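Local atomic coordinates of CurH (Lyngbya majuscula, PDB entry 3KG7), a protein that probably catalyses the dehydration of a beta-hydroxyacyl intermediate during polyketide chain extension, as the dehydratase domain of a curacin synthase module. Residues Y44-I49 with P76-E81. Sequence-based numbering, arbitrary orientation.
Sequences YDTPVI and PLFLAE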
loop_
_atom_site.group_PDB
_atom_site.type_symbol
_atom_site.label_atom_id
_atom_site.label_comp_id
_atom_site.label_asym_id
_atom_site.label_seq_id
_atom_site.Cartn_x
_atom_site.Cartn_y
_atom_site.Cartn_z
ATOM N N TYR C 44 -9.391 -32.222 2.055
ATOM C CA TYR C 44 -10.020 -32.607 3.325
ATOM C C TYR C 44 -11.344 -31.869 3.507
ATOM O O TYR C 44 -11.643 -31.340 4.584
ATOM C CB TYR C 44 -9.083 -32.357 4.512
ATOM C CG TYR C 44 -7.756 -33.063 4.382
ATOM C CD1 TYR C 44 -7.662 -34.445 4.556
ATOM C CD2 TYR C 44 -6.596 -32.350 4.075
ATOM C CE1 TYR C 44 -6.448 -35.100 4.428
ATOM C CE2 TYR C 44 -5.374 -32.997 3.949
ATOM C CZ TYR C 44 -5.308 -34.372 4.127
ATOM O OH TYR C 44 -4.101 -35.021 4.000
ATOM N N ASP C 45 -12.121 -31.835 2.425
ATOM C CA ASP C 45 -13.407 -31.133 2.360
ATOM C C ASP C 45 -13.327 -29.682 2.853
ATOM O O ASP C 45 -14.291 -29.145 3.406
ATOM C CB ASP C 45 -14.499 -31.916 3.097
ATOM C CG ASP C 45 -15.856 -31.791 2.430
ATOM O OD1 ASP C 45 -16.396 -30.669 2.333
ATOM O OD2 ASP C 45 -16.391 -32.830 2.004
ATOM N N THR C 46 -12.170 -29.057 2.647
ATOM C CA THR C 46 -11.964 -27.653 2.996
ATOM C C THR C 46 -11.527 -26.875 1.753
ATOM O O THR C 46 -10.576 -27.270 1.068
ATOM C CB THR C 46 -10.920 -27.487 4.132
ATOM O OG1 THR C 46 -11.251 -28.357 5.223
ATOM C CG2 THR C 46 -10.882 -26.056 4.636
ATOM N N PRO C 47 -12.233 -25.776 1.443
ATOM C CA PRO C 47 -11.793 -24.941 0.330
ATOM C C PRO C 47 -10.393 -24.408 0.604
ATOM O O PRO C 47 -10.159 -23.744 1.625
ATOM C CB PRO C 47 -12.817 -23.797 0.315
ATOM C CG PRO C 47 -14.022 -24.352 1.034
ATOM C CD PRO C 47 -13.454 -25.253 2.085
ATOM N N VAL C 48 -9.468 -24.737 -0.296
ATOM C CA VAL C 48 -8.064 -24.333 -0.185
ATOM C C VAL C 48 -7.577 -23.807 -1.520
ATOM O O VAL C 48 -7.934 -24.355 -2.562
ATOM C CB VAL C 48 -7.164 -25.532 0.210
ATOM C CG1 VAL C 48 -5.693 -25.137 0.185
ATOM C CG2 VAL C 48 -7.556 -26.084 1.587
ATOM N N ILE C 49 -6.760 -22.755 -1.477
ATOM C CA ILE C 49 -6.100 -22.192 -2.666
ATOM C C ILE C 49 -4.856 -23.004 -2.993
ATOM O O ILE C 49 -3.902 -23.010 -2.205
ATOM C CB ILE C 49 -5.616 -20.756 -2.419
ATOM C CG1 ILE C 49 -6.773 -19.821 -2.090
ATOM C CG2 ILE C 49 -4.825 -20.230 -3.625
ATOM C CD1 ILE C 49 -6.318 -18.412 -1.847
ATOM N N PRO C 76 -1.003 -23.165 3.608
ATOM C CA PRO C 76 -2.105 -22.879 2.686
ATOM C C PRO C 76 -3.055 -21.782 3.173
ATOM O O PRO C 76 -3.234 -21.607 4.381
ATOM C CB PRO C 76 -2.858 -24.214 2.608
ATOM C CG PRO C 76 -2.472 -24.950 3.827
ATOM C CD PRO C 76 -1.088 -24.522 4.178
ATOM N N LEU C 77 -3.639 -21.051 2.223
ATOM C CA LEU C 77 -4.764 -20.170 2.501
ATOM C C LEU C 77 -6.029 -21.007 2.363
ATOM O O LEU C 77 -6.393 -21.404 1.255
ATOM C CB LEU C 77 -4.781 -18.988 1.524
ATOM C CG LEU C 77 -5.533 -17.705 1.896
ATOM C CD1 LEU C 77 -5.059 -16.556 1.036
ATOM C CD2 LEU C 77 -7.036 -17.850 1.765
ATOM N N PHE C 78 -6.679 -21.298 3.485
ATOM C CA PHE C 78 -7.929 -22.070 3.474
ATOM C C PHE C 78 -9.105 -21.264 4.032
ATOM O O PHE C 78 -8.923 -20.295 4.777
ATOM C CB PHE C 78 -7.772 -23.415 4.202
ATOM C CG PHE C 78 -7.436 -23.291 5.663
ATOM C CD1 PHE C 78 -8.443 -23.350 6.632
ATOM C CD2 PHE C 78 -6.118 -23.136 6.079
ATOM C CE1 PHE C 78 -8.142 -23.243 7.995
ATOM C CE2 PHE C 78 -5.807 -23.023 7.433
ATOM C CZ PHE C 78 -6.820 -23.079 8.395
ATOM N N LEU C 79 -10.309 -21.660 3.648
ATOM C CA LEU C 79 -11.512 -20.996 4.112
ATOM C C LEU C 79 -12.305 -21.993 4.934
ATOM O O LEU C 79 -13.029 -22.832 4.389
ATOM C CB LEU C 79 -12.314 -20.453 2.929
ATOM C CG LEU C 79 -11.491 -19.566 1.982
ATOM C CD1 LEU C 79 -12.333 -19.074 0.821
ATOM C CD2 LEU C 79 -10.861 -18.384 2.715
ATOM N N ALA C 80 -12.124 -21.916 6.251
ATOM C CA ALA C 80 -12.737 -22.862 7.182
ATOM C C ALA C 80 -14.249 -22.850 7.039
ATOM O O ALA C 80 -14.857 -23.865 6.718
ATOM C CB ALA C 80 -12.329 -22.542 8.615
ATOM N N GLU C 81 -14.840 -21.680 7.250
ATOM C CA GLU C 81 -16.282 -21.515 7.190
ATOM C C GLU C 81 -16.751 -20.877 5.890
ATOM O O GLU C 81 -15.981 -20.224 5.191
ATOM C CB GLU C 81 -16.752 -20.718 8.401
ATOM C CG GLU C 81 -16.764 -21.562 9.654
ATOM C CD GLU C 81 -16.060 -20.898 10.809
ATOM O OE1 GLU C 81 -16.395 -19.736 11.123
ATOM O OE2 GLU C 81 -15.173 -21.548 11.407
#
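The ring of Phe78 meets Thr46 obliquely: methyl CG2 of Thr46 lies 4.2 Å from CD1 and 4.1 Å from Phe78 CB. With chi1 at 62°, CG of Phe78 sits between its own backbone N and carbonyl carbon, and the ring leads away from 44-49, leaving CB to touch Val48 CG2 at 3.7 Å. The puckered ring of Pro47 turns CD and CG against the carbonyl oxygen of Leu79. The two branches of Thr46 have different work: OG1 gives a hydrogen bond to the Tyr44 carbonyl from above its plane, while CG2 reaches across to Phe78 and Leu79 O. With OG1 and CG2 gone, a glycine here would probably leave the Tyr44 carbonyl without this donor and open a gap beside Phe78 CB and the Leu79 carbonyl.

The backbones run roughly antiparallel, their end-to-end directions 141° apart, and form a single beta bridge between Val48 and Phe78, a non-hydrogen-bonded pair flanked by two bonds. Leu79 N donates to Pro47 O at 2.9 Å, and Ile49 N to Leu77 O at 3.1 Å with an N-H...O angle of 175°; both bonds are nearly straight. On one side of this pairing Val48 CG1 rests on Pro76 CB (3.8 Å); on the other, Ile49 CD1 lies over the branch of Leu77, 3.7 Å from each of CB, CD1 and CD2.

The bridge ties the segment holding the short strand 46-47 to the loop linking strands 66-73 and 86-92, which probably belong to the N-terminal hotdog of this double hotdog fold. Tyr54 of helix 52-62 touches both Ile49 and Leu77, strand 86-92 touches Leu77 through Arg86 and Thr88 and Leu79 through Arg86, and Phe291 of the C-terminal helix 288-291 touches Pro76.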